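Local structure of L-talarate/galactarate dehydratase (Salmonella typhimurium, 2PP0) at residues P300-V305 against M331-H336. The protein dehydrates L-talarate and galactarate to 5-keto-4-deoxy-D-glucarate with the help of magnesium, and also interconverts the two sugar acids. Residues are numbered along the deposited sequence; the frame is centred on the assembly and turned at random.
Sequences PDAPRV and MEVHLH
The imidazole of His334 reaches from helix 331-339 onto the turn at Ala302, overlapping the methyl group of that alanine and, obliquely, the ring of Pro303. Its CG lies beside the backbone N and anti to the carbonyl carbon (chi1 -60°), a setting that carries the ring across the 7.5 Å between Ala302 CA and His334 CA. The backbone N of Ala302 meets the edge of the imidazole near its plane, while Pro300 O, Asp301 CA and Pro303 CD approach at a slant. Beside this ring the contact is thin and apolar: Val333 CG1 stands 4.4 Å from Ala302 CB. Phe311 of helix 308-320 and Leu347 of strand 346-349 also pack on the imidazole, placing it in the interior of the barrel domain.

Asp301 illustrates how one short turn can serve two ends. At the N-cap of the little helix that follows, its OD1 accepts from Arg304 N, though the exact place of OD1 is less sure, and its backbone O accepts from Val305 N at 2.9 Å from that nitrogen. With CG anti to the backbone N (chi1 -179°), the carboxylate reaches Tyr80 OH and His328 ND1 through OD2. The Asp301–His328 pair, set after successive barrel strands, is the His-Asp dyad of the mandelate racemase group. The edge of the His334 ring thus backs the turn at Ala302 N, while OD2 of Asp301 is shared between His328 ND1 and Tyr80 OH, consistent with Asp301 raising the basicity of His328.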
loop_
_atom_site.group_PDB
_atom_site.type_symbol
_atom_site.label_atom_id
_atom_site.label_comp_id
_atom_site.label_asym_id
_atom_site.label_seq_id
_atom_site.Cartn_x
_atom_site.Cartn_y
_atom_site.Cartn_z
ATOM N N PRO B 300 -10.884 -11.867 3.647
ATOM C CA PRO B 300 -9.951 -12.387 2.656
ATOM C C PRO B 300 -9.000 -13.405 3.287
ATOM O O PRO B 300 -8.877 -13.491 4.512
ATOM C CB PRO B 300 -9.257 -11.131 2.146
ATOM C CG PRO B 300 -9.200 -10.264 3.376
ATOM C CD PRO B 300 -10.517 -10.502 4.077
ATOM N N ASP B 301 -8.350 -14.183 2.430
ATOM C CA ASP B 301 -7.427 -15.233 2.840
ATOM C C ASP B 301 -6.179 -14.979 1.998
ATOM O O ASP B 301 -6.206 -15.169 0.787
ATOM C CB ASP B 301 -8.069 -16.586 2.498
ATOM C CG ASP B 301 -7.216 -17.773 2.895
ATOM O OD1 ASP B 301 -6.040 -17.823 2.489
ATOM O OD2 ASP B 301 -7.737 -18.667 3.600
ATOM N N ALA B 302 -5.093 -14.532 2.624
ATOM C CA ALA B 302 -3.879 -14.231 1.869
ATOM C C ALA B 302 -3.417 -15.400 1.005
ATOM O O ALA B 302 -3.112 -15.223 -0.173
ATOM C CB ALA B 302 -2.752 -13.782 2.816
ATOM N N PRO B 303 -3.326 -16.609 1.581
ATOM C CA PRO B 303 -2.888 -17.729 0.741
ATOM C C PRO B 303 -3.785 -17.884 -0.499
ATOM O O PRO B 303 -3.297 -18.014 -1.617
ATOM C CB PRO B 303 -2.990 -18.925 1.688
ATOM C CG PRO B 303 -2.611 -18.307 3.023
ATOM C CD PRO B 303 -3.406 -17.007 3.000
ATOM N N ARG B 304 -5.096 -17.814 -0.291
ATOM C CA ARG B 304 -6.061 -17.970 -1.376
ATOM C C ARG B 304 -6.153 -16.873 -2.424
ATOM O O ARG B 304 -6.475 -17.160 -3.577
ATOM C CB ARG B 304 -7.451 -18.197 -0.802
ATOM C CG ARG B 304 -7.665 -19.599 -0.311
ATOM C CD ARG B 304 -9.125 -19.862 -0.052
ATOM N NE ARG B 304 -9.336 -21.259 0.293
ATOM C CZ ARG B 304 -10.183 -21.669 1.228
ATOM N NH1 ARG B 304 -10.894 -20.776 1.906
ATOM N NH2 ARG B 304 -10.311 -22.965 1.490
ATOM N N VAL B 305 -5.886 -15.626 -2.043
ATOM C CA VAL B 305 -5.986 -14.530 -3.001
ATOM C C VAL B 305 -4.697 -14.233 -3.752
ATOM O O VAL B 305 -4.658 -13.335 -4.587
ATOM C CB VAL B 305 -6.469 -13.218 -2.327
ATOM C CG1 VAL B 305 -7.776 -13.467 -1.594
ATOM C CG2 VAL B 305 -5.403 -12.686 -1.375
ATOM N N MET B 331 -3.668 -17.672 10.824
ATOM C CA MET B 331 -3.412 -16.592 11.775
ATOM C C MET B 331 -1.930 -16.225 11.837
ATOM O O MET B 331 -1.576 -15.095 12.189
ATOM C CB MET B 331 -3.937 -16.959 13.179
ATOM C CG MET B 331 -3.426 -18.275 13.758
ATOM S SD MET B 331 -4.135 -18.659 15.389
ATOM C CE MET B 331 -2.911 -19.829 15.983
ATOM N N GLU B 332 -1.072 -17.171 11.467
ATOM C CA GLU B 332 0.372 -16.946 11.477
ATOM C C GLU B 332 0.735 -15.812 10.523
ATOM O O GLU B 332 1.742 -15.121 10.708
ATOM C CB GLU B 332 1.115 -18.226 11.077
ATOM C CG GLU B 332 0.991 -19.394 12.077
ATOM C CD GLU B 332 -0.406 -20.006 12.148
ATOM O OE1 GLU B 332 -1.216 -19.802 11.214
ATOM O OE2 GLU B 332 -0.694 -20.714 13.139
ATOM N N VAL B 333 -0.091 -15.622 9.499
ATOM C CA VAL B 333 0.128 -14.555 8.532
ATOM C C VAL B 333 -0.858 -13.412 8.757
ATOM O O VAL B 333 -0.478 -12.238 8.751
ATOM C CB VAL B 333 -0.044 -15.059 7.082
ATOM C CG1 VAL B 333 0.086 -13.898 6.117
ATOM C CG2 VAL B 333 0.998 -16.138 6.772
ATOM N N HIS B 334 -2.125 -13.751 8.964
ATOM C CA HIS B 334 -3.147 -12.732 9.150
ATOM C C HIS B 334 -3.037 -11.888 10.420
ATOM O O HIS B 334 -3.650 -10.823 10.503
ATOM C CB HIS B 334 -4.540 -13.359 9.055
ATOM C CG HIS B 334 -4.810 -14.024 7.740
ATOM N ND1 HIS B 334 -4.511 -13.432 6.532
ATOM C CD2 HIS B 334 -5.358 -15.226 7.441
ATOM C CE1 HIS B 334 -4.862 -14.239 5.547
ATOM N NE2 HIS B 334 -5.378 -15.334 6.072
ATOM N N LEU B 335 -2.276 -12.346 11.411
ATOM C CA LEU B 335 -2.120 -11.555 12.633
ATOM C C LEU B 335 -1.452 -10.237 12.260
ATOM O O LEU B 335 -1.862 -9.170 12.712
ATOM C CB LEU B 335 -1.255 -12.283 13.667
ATOM C CG LEU B 335 -0.860 -11.463 14.910
ATOM C CD1 LEU B 335 -2.085 -11.116 15.728
ATOM C CD2 LEU B 335 0.119 -12.254 15.760
ATOM N N HIS B 336 -0.430 -10.322 11.416
ATOM C CA HIS B 336 0.321 -9.152 10.971
ATOM C C HIS B 336 -0.508 -8.239 10.081
ATOM O O HIS B 336 -0.448 -7.017 10.209
ATOM C CB HIS B 336 1.570 -9.595 10.206
ATOM C CG HIS B 336 2.525 -10.401 11.028
ATOM N ND1 HIS B 336 3.390 -9.831 11.936
ATOM C CD2 HIS B 336 2.718 -11.740 11.113
ATOM C CE1 HIS B 336 4.073 -10.782 12.548
ATOM N NE2 HIS B 336 3.685 -11.950 12.066
#